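Local coordinates for pyocin-S2 (PDB 4QKO), which breaks down the chromosomal DNA of sensitive cells through its C-terminal HNH nuclease domain, the part held here by its immunity protein, at residues 46-49 against 50-53; 61-64 against 65-68; 84-88 against 89-93. All blocks are in the same frame, centred on the assembly; numbering follows the deposited sequence. Where two conformers were deposited one is given.

Interaction 1 of 3, residues 46-49 against 50-53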
ATOM      1  N   PHE B  46      13.426  14.465 -11.079  1.00 31.84           N
ATOM      2  CA  PHE B  46      11.981  14.331 -10.978  1.00 31.53           C
ATOM      3  C   PHE B  46      11.324  15.653 -11.307  1.00 33.31           C
ATOM      4  O   PHE B  46      11.770  16.674 -10.831  1.00 34.26           O
ATOM      5  CB  PHE B  46      11.587  13.902  -9.570  1.00 30.63           C
ATOM      6  CG  PHE B  46      12.349  12.739  -9.105  1.00 27.55           C
ATOM      7  CD1 PHE B  46      12.179  11.514  -9.730  1.00 27.98           C
ATOM      8  CD2 PHE B  46      13.281  12.886  -8.110  1.00 29.53           C
ATOM      9  CE1 PHE B  46      12.919  10.423  -9.340  1.00 27.27           C
ATOM     10  CE2 PHE B  46      14.063  11.822  -7.724  1.00 28.33           C
ATOM     11  CZ  PHE B  46      13.875  10.594  -8.353  1.00 28.00           C
ATOM     12  N   LYS B  47      10.236  15.629 -12.077  1.00 37.64           N
ATOM     13  CA  LYS B  47       9.519  16.896 -12.382  1.00 40.10           C
ATOM     14  C   LYS B  47       8.668  17.391 -11.201  1.00 37.25           C
ATOM     15  O   LYS B  47       8.480  18.599 -11.022  1.00 35.40           O
ATOM     16  CB  LYS B  47       8.707  16.824 -13.697  1.00 45.47           C
ATOM     17  CG  LYS B  47       7.781  15.651 -13.898  1.00 48.64           C
ATOM     18  CD  LYS B  47       6.983  15.816 -15.190  1.00 57.72           C
ATOM     19  CE  LYS B  47       5.767  16.735 -15.034  1.00 61.36           C
ATOM     20  NZ  LYS B  47       5.392  17.419 -16.312  1.00 65.31           N
ATOM     21  N   ASN B  48       8.223  16.478 -10.352  1.00 32.11           N
ATOM     22  CA  ASN B  48       7.320  16.805  -9.296  1.00 32.68           C
ATOM     23  C   ASN B  48       7.305  15.636  -8.327  1.00 31.27           C
ATOM     24  O   ASN B  48       7.881  14.608  -8.620  1.00 29.26           O
ATOM     25  CB  ASN B  48       5.903  16.993  -9.841  1.00 33.32           C
ATOM     26  CG  ASN B  48       5.454  15.839 -10.741  1.00 37.27           C
ATOM     27  OD1 ASN B  48       5.681  14.670 -10.455  1.00 35.15           O
ATOM     28  ND2 ASN B  48       4.823  16.181 -11.869  1.00 41.83           N
ATOM     29  N   TRP B  49       6.635  15.798  -7.193  1.00 30.73           N
ATOM     30  CA  TRP B  49       6.649  14.762  -6.143  1.00 30.46           C
ATOM     31  C   TRP B  49       6.001  13.423  -6.574  1.00 29.90           C
ATOM     32  O   TRP B  49       6.482  12.381  -6.192  1.00 29.18           O
ATOM     33  CB  TRP B  49       5.971  15.266  -4.875  1.00 29.69           C
ATOM     34  CG  TRP B  49       6.083  14.246  -3.758  1.00 28.43           C
ATOM     35  CD1 TRP B  49       5.134  13.366  -3.354  1.00 29.81           C
ATOM     36  CD2 TRP B  49       7.234  13.997  -2.948  1.00 27.76           C
ATOM     37  NE1 TRP B  49       5.605  12.606  -2.357  1.00 28.46           N
ATOM     38  CE2 TRP B  49       6.891  12.984  -2.059  1.00 27.05           C
ATOM     39  CE3 TRP B  49       8.515  14.574  -2.866  1.00 26.65           C
ATOM     40  CZ2 TRP B  49       7.792  12.484  -1.105  1.00 23.75           C
ATOM     41  CZ3 TRP B  49       9.403  14.112  -1.916  1.00 26.40           C
ATOM     42  CH2 TRP B  49       9.041  13.069  -1.030  1.00 25.39           C
ATOM     43  N   ARG B  50       4.913  13.457  -7.343  0.50 29.24           N
ATOM     44  CA  ARG B  50       4.279  12.214  -7.776  0.50 28.71           C
ATOM     45  C   ARG B  50       5.178  11.389  -8.694  0.50 27.20           C
ATOM     46  O   ARG B  50       5.185  10.165  -8.628  0.50 24.50           O
ATOM     47  CB  ARG B  50       2.957  12.498  -8.469  0.50 30.82           C
ATOM     48  CG  ARG B  50       1.789  12.727  -7.525  0.50 32.96           C
ATOM     49  CD  ARG B  50       0.980  11.462  -7.237  0.50 34.39           C
ATOM     50  NE  ARG B  50       1.064  11.121  -5.826  0.50 34.49           N
ATOM     51  CZ  ARG B  50       1.436  11.975  -4.881  0.50 33.34           C
ATOM     52  NH1 ARG B  50       1.711  13.234  -5.183  0.50 38.33           N
ATOM     53  NH2 ARG B  50       1.492  11.577  -3.630  0.50 35.44           N
ATOM     54  N   ASP B  51       5.952  12.061  -9.541  1.00 25.75           N
ATOM     55  CA  ASP B  51       6.965  11.400 -10.312  1.00 26.60           C
ATOM     56  C   ASP B  51       8.003  10.654  -9.393  1.00 23.22           C
ATOM     57  O   ASP B  51       8.374   9.504  -9.660  1.00 22.46           O
ATOM     58  CB  ASP B  51       7.605  12.504 -11.166  1.00 30.99           C
ATOM     59  CG  ASP B  51       8.595  12.007 -12.135  1.00 37.46           C
ATOM     60  OD1 ASP B  51       8.652  10.790 -12.358  1.00 42.23           O
ATOM     61  OD2 ASP B  51       9.323  12.877 -12.723  1.00 42.09           O
ATOM     62  N   PHE B  52       8.529  11.320  -8.374  1.00 21.11           N
ATOM     63  CA  PHE B  52       9.443  10.705  -7.460  1.00 21.07           C
ATOM     64  C   PHE B  52       8.831   9.471  -6.775  1.00 19.17           C
ATOM     65  O   PHE B  52       9.450   8.439  -6.714  1.00 20.10           O
ATOM     66  CB  PHE B  52       9.834  11.678  -6.392  1.00 20.93           C
ATOM     67  CG  PHE B  52      10.472  11.047  -5.197  1.00 23.57           C
ATOM     68  CD1 PHE B  52      11.714  10.500  -5.271  1.00 23.61           C
ATOM     69  CD2 PHE B  52       9.820  11.046  -3.981  1.00 27.24           C
ATOM     70  CE1 PHE B  52      12.291   9.949  -4.178  1.00 27.86           C
ATOM     71  CE2 PHE B  52      10.371  10.461  -2.878  1.00 29.25           C
ATOM     72  CZ  PHE B  52      11.606   9.914  -2.967  1.00 28.67           C
ATOM     73  N   ARG B  53       7.614   9.610  -6.315  1.00 20.43           N
ATOM     74  CA  ARG B  53       6.921   8.560  -5.533  1.00 20.32           C
ATOM     75  C   ARG B  53       6.709   7.303  -6.365  1.00 20.65           C
ATOM     76  O   ARG B  53       6.933   6.174  -5.912  1.00 18.84           O
ATOM     77  CB  ARG B  53       5.596   9.127  -5.015  1.00 22.83           C
ATOM     78  CG  ARG B  53       4.760   8.206  -4.131  1.00 23.75           C
ATOM     79  CD  ARG B  53       3.427   8.902  -3.842  1.00 26.66           C
ATOM     80  NE  ARG B  53       2.486   8.043  -3.216  1.00 28.99           N
ATOM     81  CZ  ARG B  53       1.615   7.269  -3.872  1.00 31.97           C
ATOM     82  NH1 ARG B  53       1.571   7.248  -5.217  1.00 33.45           N
ATOM     83  NH2 ARG B  53       0.803   6.497  -3.183  1.00 33.09           N
TER

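Interaction 2 of 3, residues 61-64 against 65-68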
ATOM      1  N   ALA B  61       9.753  -2.409  -5.533  1.00 18.03           N
ATOM      2  CA  ALA B  61       9.118  -3.621  -6.044  1.00 19.50           C
ATOM      3  C   ALA B  61      10.074  -4.483  -6.917  1.00 21.41           C
ATOM      4  O   ALA B  61       9.962  -5.716  -6.918  1.00 23.06           O
ATOM      5  CB  ALA B  61       7.863  -3.270  -6.827  1.00 20.77           C
ATOM      6  N   ASN B  62      11.025  -3.833  -7.589  1.00 23.23           N
ATOM      7  CA  ASN B  62      12.102  -4.518  -8.359  1.00 28.05           C
ATOM      8  C   ASN B  62      13.317  -4.937  -7.560  1.00 26.21           C
ATOM      9  O   ASN B  62      14.192  -5.579  -8.089  1.00 30.20           O
ATOM     10  CB  ASN B  62      12.640  -3.603  -9.462  1.00 31.65           C
ATOM     11  CG  ASN B  62      11.639  -3.359 -10.587  1.00 40.15           C
ATOM     12  OD1 ASN B  62      10.737  -4.153 -10.833  1.00 44.30           O
ATOM     13  ND2 ASN B  62      11.834  -2.233 -11.309  1.00 46.24           N
ATOM     14  N   ASP B  63      13.439  -4.540  -6.311  1.00 21.90           N
ATOM     15  CA  ASP B  63      14.638  -4.883  -5.555  1.00 23.51           C
ATOM     16  C   ASP B  63      14.587  -6.330  -5.109  1.00 24.69           C
ATOM     17  O   ASP B  63      13.613  -6.742  -4.519  1.00 25.32           O
ATOM     18  CB  ASP B  63      14.820  -3.997  -4.305  1.00 22.42           C
ATOM     19  CG  ASP B  63      16.106  -4.283  -3.589  1.00 25.04           C
ATOM     20  OD1 ASP B  63      17.122  -4.035  -4.215  1.00 25.04           O
ATOM     21  OD2 ASP B  63      16.153  -4.792  -2.454  1.00 25.66           O
ATOM     22  N   PRO B  64      15.627  -7.121  -5.423  1.00 27.18           N
ATOM     23  CA  PRO B  64      15.587  -8.535  -5.019  1.00 29.73           C
ATOM     24  C   PRO B  64      15.396  -8.771  -3.528  1.00 26.53           C
ATOM     25  O   PRO B  64      14.731  -9.733  -3.159  1.00 29.06           O
ATOM     26  CB  PRO B  64      16.943  -9.115  -5.505  1.00 30.28           C
ATOM     27  CG  PRO B  64      17.438  -8.150  -6.508  1.00 31.33           C
ATOM     28  CD  PRO B  64      16.730  -6.826  -6.370  1.00 28.21           C
ATOM     29  N   GLU B  65      15.945  -7.937  -2.673  1.00 25.19           N
ATOM     30  CA  GLU B  65      15.785  -8.194  -1.243  1.00 26.32           C
ATOM     31  C   GLU B  65      14.469  -7.671  -0.656  1.00 23.30           C
ATOM     32  O   GLU B  65      13.745  -8.398   0.080  1.00 24.20           O
ATOM     33  CB  GLU B  65      17.014  -7.713  -0.456  1.00 31.46           C
ATOM     34  CG  GLU B  65      18.255  -8.595  -0.686  1.00 37.41           C
ATOM     35  CD  GLU B  65      17.989 -10.093  -0.399  1.00 44.79           C
ATOM     36  OE1 GLU B  65      17.391 -10.448   0.665  1.00 42.09           O
ATOM     37  OE2 GLU B  65      18.368 -10.937  -1.255  1.00 50.61           O
ATOM     38  N   LEU B  66      14.162  -6.412  -0.917  1.00 20.90           N
ATOM     39  CA  LEU B  66      12.963  -5.793  -0.375  1.00 20.01           C
ATOM     40  C   LEU B  66      11.715  -6.387  -0.949  1.00 19.62           C
ATOM     41  O   LEU B  66      10.725  -6.476  -0.262  1.00 18.13           O
ATOM     42  CB  LEU B  66      12.959  -4.297  -0.685  1.00 20.77           C
ATOM     43  CG  LEU B  66      14.049  -3.494   0.014  1.00 22.91           C
ATOM     44  CD1 LEU B  66      14.252  -2.120  -0.641  1.00 22.96           C
ATOM     45  CD2 LEU B  66      13.705  -3.376   1.512  1.00 23.48           C
ATOM     46  N   SER B  67      11.717  -6.801  -2.205  1.00 19.17           N
ATOM     47  CA  SER B  67      10.468  -7.347  -2.769  1.00 20.57           C
ATOM     48  C   SER B  67      10.014  -8.632  -2.094  1.00 21.68           C
ATOM     49  O   SER B  67       8.844  -8.908  -2.094  1.00 24.26           O
ATOM     50  CB  SER B  67      10.590  -7.556  -4.295  1.00 21.74           C
ATOM     51  OG  SER B  67      11.507  -8.573  -4.533  1.00 23.31           O
ATOM     52  N   LYS B  68      10.901  -9.344  -1.436  1.00 22.78           N
ATOM     53  CA  LYS B  68      10.495 -10.504  -0.620  1.00 25.61           C
ATOM     54  C   LYS B  68       9.594 -10.168   0.593  1.00 23.82           C
ATOM     55  O   LYS B  68       8.926 -11.064   1.146  1.00 24.34           O
ATOM     56  CB  LYS B  68      11.739 -11.297  -0.134  1.00 29.82           C
ATOM     57  CG  LYS B  68      12.678 -11.620  -1.278  1.00 33.81           C
ATOM     58  CD  LYS B  68      13.710 -12.689  -1.007  1.00 39.66           C
ATOM     59  CE  LYS B  68      14.735 -12.292   0.037  1.00 42.06           C
ATOM     60  NZ  LYS B  68      16.021 -13.038  -0.162  1.00 46.68           N
TER

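Interaction 3 of 3, residues 84-88 against 89-93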
ATOM      1  N   PRO B  84       2.324   0.836  -1.038  1.00 18.22           N
ATOM      2  CA  PRO B  84       1.580  -0.252  -0.490  1.00 17.61           C
ATOM      3  C   PRO B  84       0.551   0.227   0.494  1.00 16.95           C
ATOM      4  O   PRO B  84       0.715   1.259   1.163  1.00 16.13           O
ATOM      5  CB  PRO B  84       2.621  -1.082   0.234  1.00 18.57           C
ATOM      6  CG  PRO B  84       3.778  -0.157   0.468  1.00 18.54           C
ATOM      7  CD  PRO B  84       3.712   0.902  -0.560  1.00 19.36           C
ATOM      8  N   TYR B  85      -0.482  -0.589   0.618  1.00 15.13           N
ATOM      9  CA  TYR B  85      -1.450  -0.412   1.709  1.00 15.65           C
ATOM     10  C   TYR B  85      -0.846  -0.831   3.069  1.00 14.15           C
ATOM     11  O   TYR B  85      -0.035  -1.774   3.138  1.00 13.18           O
ATOM     12  CB  TYR B  85      -2.745  -1.255   1.445  1.00 15.67           C
ATOM     13  CG  TYR B  85      -3.557  -0.743   0.260  1.00 17.11           C
ATOM     14  CD1 TYR B  85      -3.239  -1.153  -1.060  1.00 18.71           C
ATOM     15  CD2 TYR B  85      -4.539   0.144   0.416  1.00 18.51           C
ATOM     16  CE1 TYR B  85      -3.967  -0.703  -2.146  1.00 20.69           C
ATOM     17  CE2 TYR B  85      -5.302   0.584  -0.641  1.00 19.41           C
ATOM     18  CZ  TYR B  85      -4.989   0.186  -1.940  1.00 22.57           C
ATOM     19  OH  TYR B  85      -5.715   0.648  -3.034  1.00 24.25           O
ATOM     20  N   VAL B  86      -1.134  -0.056   4.135  1.00 15.55           N
ATOM     21  CA  VAL B  86      -0.729  -0.456   5.471  1.00 15.66           C
ATOM     22  C   VAL B  86      -1.725  -1.442   6.093  1.00 15.25           C
ATOM     23  O   VAL B  86      -2.838  -1.701   5.601  1.00 14.84           O
ATOM     24  CB  VAL B  86      -0.463   0.727   6.431  1.00 17.84           C
ATOM     25  CG1 VAL B  86       0.575   1.640   5.799  1.00 18.96           C
ATOM     26  CG2 VAL B  86      -1.753   1.510   6.688  1.00 18.50           C
ATOM     27  N   ARG B  87      -1.274  -2.033   7.144  1.00 16.22           N
ATOM     28  CA  ARG B  87      -2.117  -2.902   7.970  1.00 17.52           C
ATOM     29  C   ARG B  87      -3.284  -2.113   8.489  1.00 17.04           C
ATOM     30  O   ARG B  87      -3.177  -0.910   8.738  1.00 16.46           O
ATOM     31  CB  ARG B  87      -1.327  -3.482   9.127  1.00 20.35           C
ATOM     32  CG  ARG B  87      -0.334  -4.549   8.726  1.00 24.61           C
ATOM     33  CD  ARG B  87       0.613  -4.829   9.886  1.00 30.33           C
ATOM     34  NE  ARG B  87       1.575  -5.875   9.507  1.00 32.45           N
ATOM     35  CZ  ARG B  87       1.310  -7.173   9.501  1.00 38.72           C
ATOM     36  NH1 ARG B  87       0.147  -7.671   9.925  1.00 40.69           N
ATOM     37  NH2 ARG B  87       2.247  -8.009   9.065  1.00 50.01           N
ATOM     38  N   GLU B  88      -4.415  -2.785   8.656  1.00 15.91           N
ATOM     39  CA  GLU B  88      -5.601  -2.168   9.182  1.00 18.12           C
ATOM     40  C   GLU B  88      -5.310  -1.406  10.467  1.00 18.22           C
ATOM     41  O   GLU B  88      -5.825  -0.302  10.638  1.00 20.22           O
ATOM     42  CB  GLU B  88      -6.681  -3.246   9.407  1.00 19.98           C
ATOM     43  CG  GLU B  88      -7.389  -3.627   8.088  1.00 24.10           C
ATOM     44  CD  GLU B  88      -8.561  -2.699   7.738  1.00 28.27           C
ATOM     45  OE1 GLU B  88      -9.109  -2.035   8.661  1.00 34.01           O
ATOM     46  OE2 GLU B  88      -8.958  -2.621   6.549  1.00 27.17           O
ATOM     47  N   SER B  89      -4.448  -1.960  11.310  1.00 18.69           N
ATOM     48  CA  SER B  89      -4.096  -1.297  12.615  1.00 20.56           C
ATOM     49  C   SER B  89      -3.371   0.025  12.490  1.00 21.70           C
ATOM     50  O   SER B  89      -3.213   0.789  13.481  1.00 21.74           O
ATOM     51  CB  SER B  89      -3.361  -2.308  13.521  1.00 21.68           C
ATOM     52  OG  SER B  89      -2.137  -2.718  12.968  1.00 21.97           O
ATOM     53  N   GLU B  90      -2.921   0.343  11.268  1.00 19.34           N
ATOM     54  CA  GLU B  90      -2.114   1.521  10.992  1.00 20.06           C
ATOM     55  C   GLU B  90      -2.783   2.526  10.061  1.00 18.96           C
ATOM     56  O   GLU B  90      -2.162   3.540   9.642  1.00 19.71           O
ATOM     57  CB  GLU B  90      -0.758   1.063  10.421  1.00 19.86           C
ATOM     58  CG  GLU B  90       0.105   0.323  11.422  1.00 22.67           C
ATOM     59  CD  GLU B  90       0.491   1.180  12.650  1.00 24.75           C
ATOM     60  OE1 GLU B  90       0.782   2.402  12.510  1.00 26.55           O
ATOM     61  OE2 GLU B  90       0.592   0.634  13.779  1.00 27.71           O
ATOM     62  N   GLN B  91      -4.019   2.222   9.676  1.00 19.62           N
ATOM     63  CA  GLN B  91      -4.857   3.105   8.874  1.00 21.88           C
ATOM     64  C   GLN B  91      -5.421   4.212   9.830  1.00 27.46           C
ATOM     65  O   GLN B  91      -5.630   3.993  11.036  1.00 26.96           O
ATOM     66  CB  GLN B  91      -5.997   2.337   8.205  1.00 21.65           C
ATOM     67  CG  GLN B  91      -5.411   1.201   7.301  1.00 21.21           C
ATOM     68  CD  GLN B  91      -6.420   0.411   6.520  1.00 23.31           C
ATOM     69  OE1 GLN B  91      -7.590   0.651   6.622  1.00 24.73           O
ATOM     70  NE2 GLN B  91      -5.962  -0.576   5.773  1.00 24.73           N
ATOM     71  N   ALA B  92      -5.571   5.394   9.306  1.00 28.94           N
ATOM     72  CA  ALA B  92      -6.033   6.503  10.129  1.00 35.42           C
ATOM     73  C   ALA B  92      -6.955   7.164   9.177  1.00 42.72           C
ATOM     74  O   ALA B  92      -6.506   7.908   8.296  1.00 40.08           O
ATOM     75  CB  ALA B  92      -4.892   7.375  10.542  1.00 36.73           C
ATOM     76  N   GLY B  93      -8.193   6.634   9.251  1.00 46.81           N
ATOM     77  CA  GLY B  93      -9.355   7.073   8.514  1.00 52.45           C
ATOM     78  C   GLY B  93      -9.225   6.789   7.045  1.00 55.04           C
ATOM     79  O   GLY B  93      -9.140   5.599   6.643  1.00 51.78           O
TER

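Interaction 1 of 3, residues 46-49 against 50-53
Phe46, Trp49 and Phe52 form an aromatic cluster at the start of helix 49-62, whose first turn is closed by the N-cap residue Asn48. Phe52 is the middle ring. It turns its edge to a face of Phe46 in a T-shaped pair with planes 71° apart, Phe52 CD1 coming within 3.6 Å of Phe46 CE2. The CA of Phe52 also lies over that face of Phe46, a CH-pi contact 4.0 Å from the ring centroid. The other edge of Phe52 leans more obliquely on the six-membered ring of Trp49, where Phe52 CE2 approaches Trp49 CH2 to 3.5 Å. Both Trp49 and Phe52 carry CG anti to the backbone N (chi1 -175° and 164°), and the two side chains lie side by side, pointing the same way. Flat, largely apolar rings suit this buried place, which Tyr113 and Leu118 help to close. Trp49 also meets Arg4 in a cation-pi contact and the ring of His102, and its side chain stands about 8 Å from that of His101, a ligand of the bound magnesium ion.

Polar groups set the helix start. Asn48 OD1 accepts from Asp51 N at 2.8 Å, the donor almost in line with the C=O bond, while Arg53 N bonds to Trp49 O at 3.0 Å in the opening turns of the helix. An asparagine fits the N-cap because its short amide reaches forward to Asp51 N, an N-H at the helix start with no earlier turn to bond with. Arg53 extends away to a salt bridge with Glu31 of the immunity protein. Asp51 splits its carboxylate: OD1 takes a bond from Gln55 NE2 one turn on, and OD2 is met on its anti side by Lys47 N at 3.0 Å.

Interaction 2 of 3, residues 61-64 against 65-68
Asp63 is extended, with psi 126°, and turns the chain out of helix 49-62 into a run, Glu65 to Lys68, whose phi and psi are helical. Its carboxylate and its carbonyl each hold part of that run. Asp63 OD2 receives Leu66 N at 3.0 Å in a nearly straight bond on its anti side, and Glu65 N more weakly at 3.2 Å; the latter makes an Asx turn. A chi1 of -176° sets the carboxylate opposite the backbone N and forward over these two N-H groups. Gln36 NE2 donates to the same oxygen, and three such donors would probably favour the ionised acid. Pro64, which has no N-H to satisfy and a phi confined by its ring, suits the first step of the turn.

Ser67 grips Asp63 O twice: OG at 2.8 Å and N at 3.0 Å reach it from opposite faces of the carbonyl plane. Serine suits the place because its short side chain lets OG reach the same carbonyl as its own N-H, and Ser67 CB packs at 3.3 Å from Ala61 O. On the outer side, Lys68 NZ forms a salt bridge with Glu65 OE1 at 3.0 Å, its CG passing beside Pro64 O.

The turn opens the connection from helix 49-62 to helix 72-78: Ala61 packs on Leu75 and Met78 of the latter, while Leu66 is buried against Gln36 and Ile37 of helix 35-41, with Trp21 and Pro34 beside them.

Interaction 3 of 3, residues 84-88 against 89-93
Glu88 and Gln91 carry this turn, their side chains slanting past one another with the carboxylate and amide planes 49° apart. The nearest side-chain atoms are two acceptors, Glu88 OE2 and Gln91 OE1, at 3.5 Å, so the pair is in contact without bonding. Each finds its main partner in the immunity protein: Glu88 OE2 takes a salt bridge from Lys42 and a bond from Ser51 N there, while the strongest polar partner of Gln91 is also Ser51 of that chain. Being extended beyond CG (chi2 -177°), Gln91 can lay its amide back along the chain and give a weak bond from NE2 to Val86 O at 3.3 Å. A glutamine suits this place, since the NH2 of its amide has two hydrogens, enough for Val86 O and a partner in the immunity protein.

Val86 is buried and turns its branched, apolar side chain toward Glu90, CG2 resting 3.6 Å from Glu90 O, with Pro123 and Ile98 also packed on it. Glu90 leads away, its OE1 bonded to Thr122 OG1 near the start of helix 123-130.

The backbone closes as a 3-10 turn: Glu90 N bonds to Arg87 O at 2.8 Å and Gln91 N to Glu88 O at 3.2 Å. Such a surface loop, which meets the immunity protein some way from the metal, fits the colicin-type DNase complexes, where immunity proteins bind beside the active site instead of filling it.

The three contacts come in series along one nuclease domain and do not touch: their centres lie 21 to 23 Å apart, and even the nearest atoms of interactions 1 and 3 are about 6 Å from each other. Interactions 1 and 2 mark the two ends of helix 49-62, one where it starts and one where the chain leaves it for helix 72-78. Interaction 3 follows in the loop between helix 72-78 and strand 99-102. Interaction 2 lies away from the metal site. Interactions 1 and 3 each reach the immunity protein, through Arg53 and through Glu88 among others, so separate parts of the domain share the surface bound by the inhibitor.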